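Local atomic coordinates of Vv2_1132 (Vibrio vulnificus CMCP6, PDB entry 5Y9S), a protein that probably binds DNA and regulates transcription as a tetrameric LysR-type regulator, its activity presumably tuned through a ligand-binding domain of the periplasmic-binding-protein type. Residues 182-194 and 261-273. Numbering follows the deposited sequence.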
loop_
_atom_site.group_PDB
_atom_site.type_symbol
_atom_site.label_atom_id
_atom_site.label_comp_id
_atom_site.label_asym_id
_atom_site.label_seq_id
_atom_site.Cartn_x
_atom_site.Cartn_y
_atom_site.Cartn_z
ATOM N N VAL D 182 -2.644 4.951 -46.496
ATOM C CA VAL D 182 -3.251 5.919 -45.602
ATOM C C VAL D 182 -3.524 7.172 -46.426
ATOM O O VAL D 182 -2.594 7.798 -46.937
ATOM C CB VAL D 182 -2.344 6.220 -44.402
ATOM C CG1 VAL D 182 -2.867 7.422 -43.654
ATOM C CG2 VAL D 182 -2.240 4.986 -43.488
ATOM N N VAL D 183 -4.793 7.529 -46.587
ATOM C CA VAL D 183 -5.153 8.559 -47.567
ATOM C C VAL D 183 -5.783 9.771 -46.905
ATOM O O VAL D 183 -6.426 9.642 -45.858
ATOM C CB VAL D 183 -6.092 7.992 -48.634
ATOM C CG1 VAL D 183 -5.419 6.799 -49.315
ATOM C CG2 VAL D 183 -7.449 7.621 -48.014
ATOM N N PRO D 184 -5.600 10.966 -47.457
ATOM C CA PRO D 184 -6.285 12.145 -46.910
ATOM C C PRO D 184 -7.725 12.177 -47.405
ATOM O O PRO D 184 -7.980 12.036 -48.604
ATOM C CB PRO D 184 -5.475 13.316 -47.467
ATOM C CG PRO D 184 -4.947 12.790 -48.786
ATOM C CD PRO D 184 -4.720 11.305 -48.592
ATOM N N VAL D 185 -8.668 12.345 -46.477
ATOM C CA VAL D 185 -10.088 12.394 -46.803
ATOM C C VAL D 185 -10.697 13.683 -46.271
ATOM O O VAL D 185 -10.183 14.303 -45.334
ATOM C CB VAL D 185 -10.873 11.193 -46.238
ATOM C CG1 VAL D 185 -10.453 9.895 -46.942
ATOM C CG2 VAL D 185 -10.708 11.131 -44.713
ATOM N N VAL D 186 -11.832 14.055 -46.872
ATOM C CA VAL D 186 -12.510 15.308 -46.560
ATOM C C VAL D 186 -13.981 15.160 -46.912
ATOM O O VAL D 186 -14.347 14.389 -47.802
ATOM C CB VAL D 186 -11.855 16.493 -47.319
ATOM C CG1 VAL D 186 -12.102 16.385 -48.793
ATOM C CG2 VAL D 186 -12.352 17.816 -46.783
ATOM N N ALA D 187 -14.831 15.905 -46.207
ATOM C CA ALA D 187 -16.244 15.915 -46.549
ATOM C C ALA D 187 -16.425 16.575 -47.918
ATOM O O ALA D 187 -15.675 17.490 -48.270
ATOM C CB ALA D 187 -17.059 16.647 -45.480
ATOM N N PRO D 188 -17.380 16.106 -48.725
ATOM C CA PRO D 188 -17.502 16.643 -50.092
ATOM C C PRO D 188 -17.706 18.145 -50.144
ATOM O O PRO D 188 -17.186 18.804 -51.053
ATOM C CB PRO D 188 -18.711 15.884 -50.649
ATOM C CG PRO D 188 -18.703 14.589 -49.896
ATOM C CD PRO D 188 -18.266 14.950 -48.505
ATOM N N ARG D 189 -18.435 18.716 -49.186
ATOM C CA ARG D 189 -18.718 20.144 -49.276
ATOM C C ARG D 189 -17.438 20.979 -49.193
ATOM O O ARG D 189 -17.319 22.004 -49.876
ATOM C CB ARG D 189 -19.729 20.532 -48.197
ATOM C CG ARG D 189 -19.142 21.153 -46.976
ATOM C CD ARG D 189 -19.923 20.783 -45.737
ATOM N NE ARG D 189 -19.427 21.552 -44.608
ATOM C CZ ARG D 189 -19.612 21.212 -43.340
ATOM N NH1 ARG D 189 -19.110 21.974 -42.372
ATOM N NH2 ARG D 189 -20.302 20.113 -43.044
ATOM N N LEU D 190 -16.453 20.517 -48.422
ATOM C CA LEU D 190 -15.187 21.201 -48.198
ATOM C C LEU D 190 -14.175 21.023 -49.321
ATOM O O LEU D 190 -13.103 21.641 -49.255
ATOM C CB LEU D 190 -14.554 20.692 -46.914
ATOM C CG LEU D 190 -14.629 21.605 -45.706
ATOM C CD1 LEU D 190 -13.804 21.008 -44.603
ATOM C CD2 LEU D 190 -14.100 22.960 -46.092
ATOM N N LEU D 191 -14.468 20.198 -50.333
ATOM C CA LEU D 191 -13.430 19.806 -51.286
ATOM C C LEU D 191 -12.900 20.999 -52.090
ATOM O O LEU D 191 -11.705 21.061 -52.401
ATOM C CB LEU D 191 -13.967 18.715 -52.215
ATOM C CG LEU D 191 -12.923 18.106 -53.153
ATOM C CD1 LEU D 191 -12.087 17.116 -52.391
ATOM C CD2 LEU D 191 -13.562 17.453 -54.389
ATOM N N GLU D 192 -13.763 21.954 -52.441
ATOM C CA GLU D 192 -13.296 23.071 -53.255
ATOM C C GLU D 192 -12.527 24.110 -52.448
ATOM O O GLU D 192 -11.762 24.883 -53.031
ATOM C CB GLU D 192 -14.468 23.739 -53.987
ATOM C CG GLU D 192 -15.277 24.731 -53.159
ATOM C CD GLU D 192 -16.282 25.521 -54.000
ATOM O OE1 GLU D 192 -17.280 24.921 -54.458
ATOM O OE2 GLU D 192 -16.079 26.740 -54.194
ATOM N N SER D 193 -12.687 24.139 -51.125
ATOM C CA SER D 193 -11.889 25.051 -50.316
ATOM C C SER D 193 -10.422 24.641 -50.217
ATOM O O SER D 193 -9.612 25.427 -49.711
ATOM C CB SER D 193 -12.477 25.156 -48.909
ATOM O OG SER D 193 -12.050 24.070 -48.107
ATOM N N LEU D 194 -10.059 23.444 -50.677
ATOM C CA LEU D 194 -8.695 22.940 -50.528
ATOM C C LEU D 194 -7.727 23.517 -51.556
ATOM O O LEU D 194 -7.945 23.390 -52.759
ATOM C CB LEU D 194 -8.687 21.413 -50.614
ATOM C CG LEU D 194 -8.710 20.650 -49.283
ATOM C CD1 LEU D 194 -9.664 21.276 -48.258
ATOM C CD2 LEU D 194 -9.050 19.185 -49.511
ATOM N N ALA D 261 -18.122 4.582 -50.226
ATOM C CA ALA D 261 -19.223 4.067 -51.024
ATOM C C ALA D 261 -20.480 4.910 -50.843
ATOM O O ALA D 261 -21.245 5.102 -51.797
ATOM C CB ALA D 261 -19.486 2.611 -50.654
ATOM N N GLN D 262 -20.703 5.441 -49.645
ATOM C CA GLN D 262 -21.863 6.289 -49.430
ATOM C C GLN D 262 -21.638 7.734 -49.878
ATOM O O GLN D 262 -22.550 8.556 -49.739
ATOM C CB GLN D 262 -22.271 6.249 -47.950
ATOM C CG GLN D 262 -23.059 5.006 -47.536
ATOM C CD GLN D 262 -24.543 5.053 -47.949
ATOM O OE1 GLN D 262 -24.912 5.637 -48.979
ATOM N NE2 GLN D 262 -25.393 4.428 -47.138
ATOM N N HIS D 263 -20.456 8.067 -50.401
ATOM C CA HIS D 263 -20.143 9.423 -50.858
ATOM C C HIS D 263 -20.222 10.443 -49.733
ATOM O O HIS D 263 -20.489 11.624 -49.971
ATOM C CB HIS D 263 -21.049 9.854 -52.008
ATOM C CG HIS D 263 -21.136 8.855 -53.110
ATOM N ND1 HIS D 263 -22.271 8.114 -53.349
ATOM C CD2 HIS D 263 -20.234 8.474 -54.043
ATOM C CE1 HIS D 263 -22.069 7.319 -54.385
ATOM N NE2 HIS D 263 -20.839 7.517 -54.822
ATOM N N ARG D 264 -19.996 10.002 -48.503
ATOM C CA ARG D 264 -19.914 10.924 -47.386
ATOM C C ARG D 264 -18.489 11.399 -47.132
ATOM O O ARG D 264 -18.281 12.298 -46.310
ATOM C CB ARG D 264 -20.507 10.272 -46.127
ATOM C CG ARG D 264 -22.036 10.191 -46.163
ATOM C CD ARG D 264 -22.600 9.718 -44.850
ATOM N NE ARG D 264 -22.106 8.386 -44.527
ATOM C CZ ARG D 264 -21.958 7.930 -43.286
ATOM N NH1 ARG D 264 -22.275 8.709 -42.255
ATOM N NH2 ARG D 264 -21.489 6.701 -43.074
ATOM N N LEU D 265 -17.511 10.835 -47.835
ATOM C CA LEU D 265 -16.133 11.294 -47.778
ATOM C C LEU D 265 -15.540 11.117 -49.156
ATOM O O LEU D 265 -15.907 10.195 -49.885
ATOM C CB LEU D 265 -15.288 10.510 -46.765
ATOM C CG LEU D 265 -15.492 10.805 -45.290
ATOM C CD1 LEU D 265 -14.830 9.730 -44.464
ATOM C CD2 LEU D 265 -14.936 12.202 -44.950
ATOM N N VAL D 266 -14.630 12.010 -49.511
ATOM C CA VAL D 266 -13.897 11.912 -50.761
ATOM C C VAL D 266 -12.409 11.981 -50.452
ATOM O O VAL D 266 -11.980 12.733 -49.562
ATOM C CB VAL D 266 -14.290 13.033 -51.753
ATOM C CG1 VAL D 266 -13.757 12.717 -53.138
ATOM C CG2 VAL D 266 -15.807 13.203 -51.835
ATOM N N ILE D 267 -11.623 11.197 -51.188
ATOM C CA ILE D 267 -10.179 11.325 -51.119
ATOM C C ILE D 267 -9.794 12.700 -51.649
ATOM O O ILE D 267 -10.312 13.150 -52.677
ATOM C CB ILE D 267 -9.500 10.199 -51.912
ATOM C CG1 ILE D 267 -9.735 8.855 -51.222
ATOM C CG2 ILE D 267 -8.013 10.479 -52.081
ATOM C CD1 ILE D 267 -9.474 7.669 -52.114
ATOM N N ALA D 268 -8.938 13.403 -50.917
ATOM C CA ALA D 268 -8.460 14.716 -51.333
ATOM C C ALA D 268 -7.118 14.583 -52.044
ATOM O O ALA D 268 -6.317 13.698 -51.736
ATOM C CB ALA D 268 -8.326 15.665 -50.136
ATOM N N PHE D 269 -6.877 15.474 -52.998
ATOM C CA PHE D 269 -5.625 15.482 -53.759
ATOM C C PHE D 269 -5.399 14.166 -54.498
ATOM O O PHE D 269 -4.268 13.700 -54.637
ATOM C CB PHE D 269 -4.437 15.811 -52.857
ATOM C CG PHE D 269 -4.722 16.883 -51.838
ATOM C CD1 PHE D 269 -5.315 18.085 -52.217
ATOM C CD2 PHE D 269 -4.395 16.698 -50.507
ATOM C CE1 PHE D 269 -5.565 19.078 -51.293
ATOM C CE2 PHE D 269 -4.642 17.698 -49.563
ATOM C CZ PHE D 269 -5.224 18.888 -49.962
ATOM N N GLU D 270 -6.498 13.580 -54.965
ATOM C CA GLU D 270 -6.555 12.427 -55.852
ATOM C C GLU D 270 -5.382 12.396 -56.812
ATOM O O GLU D 270 -4.808 11.335 -57.070
ATOM C CB GLU D 270 -7.858 12.450 -56.663
ATOM C CG GLU D 270 -9.140 12.673 -55.839
ATOM C CD GLU D 270 -9.385 14.140 -55.430
ATOM O OE1 GLU D 270 -8.405 14.904 -55.256
ATOM O OE2 GLU D 270 -10.568 14.520 -55.257
ATOM N N GLU D 271 -5.036 13.566 -57.349
ATOM C CA GLU D 271 -3.977 13.649 -58.347
ATOM C C GLU D 271 -2.639 13.177 -57.778
ATOM O O GLU D 271 -1.864 12.509 -58.475
ATOM C CB GLU D 271 -3.894 15.087 -58.886
ATOM C CG GLU D 271 -3.562 16.179 -57.833
ATOM C CD GLU D 271 -4.784 16.830 -57.151
ATOM O OE1 GLU D 271 -5.932 16.388 -57.387
ATOM O OE2 GLU D 271 -4.584 17.784 -56.356
ATOM N N GLN D 272 -2.373 13.468 -56.498
ATOM C CA GLN D 272 -1.052 13.255 -55.902
ATOM C C GLN D 272 -1.016 11.936 -55.127
ATOM O O GLN D 272 -1.149 11.889 -53.901
ATOM C CB GLN D 272 -0.685 14.442 -55.025
ATOM C CG GLN D 272 -0.151 15.615 -55.820
ATOM C CD GLN D 272 -1.005 16.843 -55.654
ATOM O OE1 GLN D 272 -1.659 17.019 -54.628
ATOM N NE2 GLN D 272 -1.008 17.706 -56.661
ATOM N N LYS D 273 -0.777 10.845 -55.867
ATOM C CA LYS D 273 -0.792 9.513 -55.266
ATOM C C LYS D 273 0.331 9.327 -54.254
ATOM O O LYS D 273 0.202 8.509 -53.334
ATOM C CB LYS D 273 -0.688 8.442 -56.351
ATOM C CG LYS D 273 -1.256 8.872 -57.694
ATOM C CD LYS D 273 -2.767 9.055 -57.635
ATOM C CE LYS D 273 -3.494 7.749 -57.347
ATOM N NZ LYS D 273 -4.920 7.820 -57.787
#
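Val186 and Val266 face each other as the hydrogen-bonded pair of a short antiparallel ladder, and each gives its N-H to the other's carbonyl. Val266 N reaches Val186 O at 2.9 Å in a nearly straight bond (171° at the hydrogen), whereas Val186 N meets Val266 O at 3.0 Å with a clear bend, 143°. The third rung, Ala268 N to Pro184 O at 2.9 Å, is straight again, although its donor is tilted from the carbonyl plane. Pro184 has no N-H to give, but its carbonyl O accepts the N-H of Ala268 and also a CA-H...O contact from Ile267. Val185 and Ile267 form the non-hydrogen-bonded pair between these rungs; the backbone of Val185 bonds instead with Ala249 on strand 248-252. Strand 266-267 thus borders strand 172-186 in the mixed sheet of the substrate-binding domain, whose fold is of the periplasmic-binding-protein type.

Both faces carry apolar groups; the beta-branched valines and Ile267 suit the extended backbone. Val183 and Val185 lie with Ile267 on one; Val183 CG2 touches Ile267 CG1 at 4.1 Å. On the other, Val186 CG1, placed between its own N and carbonyl carbon (chi1 68°), approaches Ala268 CB, and Leu194 CD2 lies 3.6 Å from that same Ala268 CB, the small methyl accommodating both. Leu194 also crosses the Phe269 side chain at about a right angle, and the Phe269 ring packs edge-to-face with Trp275. Just past the strand, where no N-H is needed for pairing, Pro188 rests its CG on Val266 CG2, 3.8 Å away.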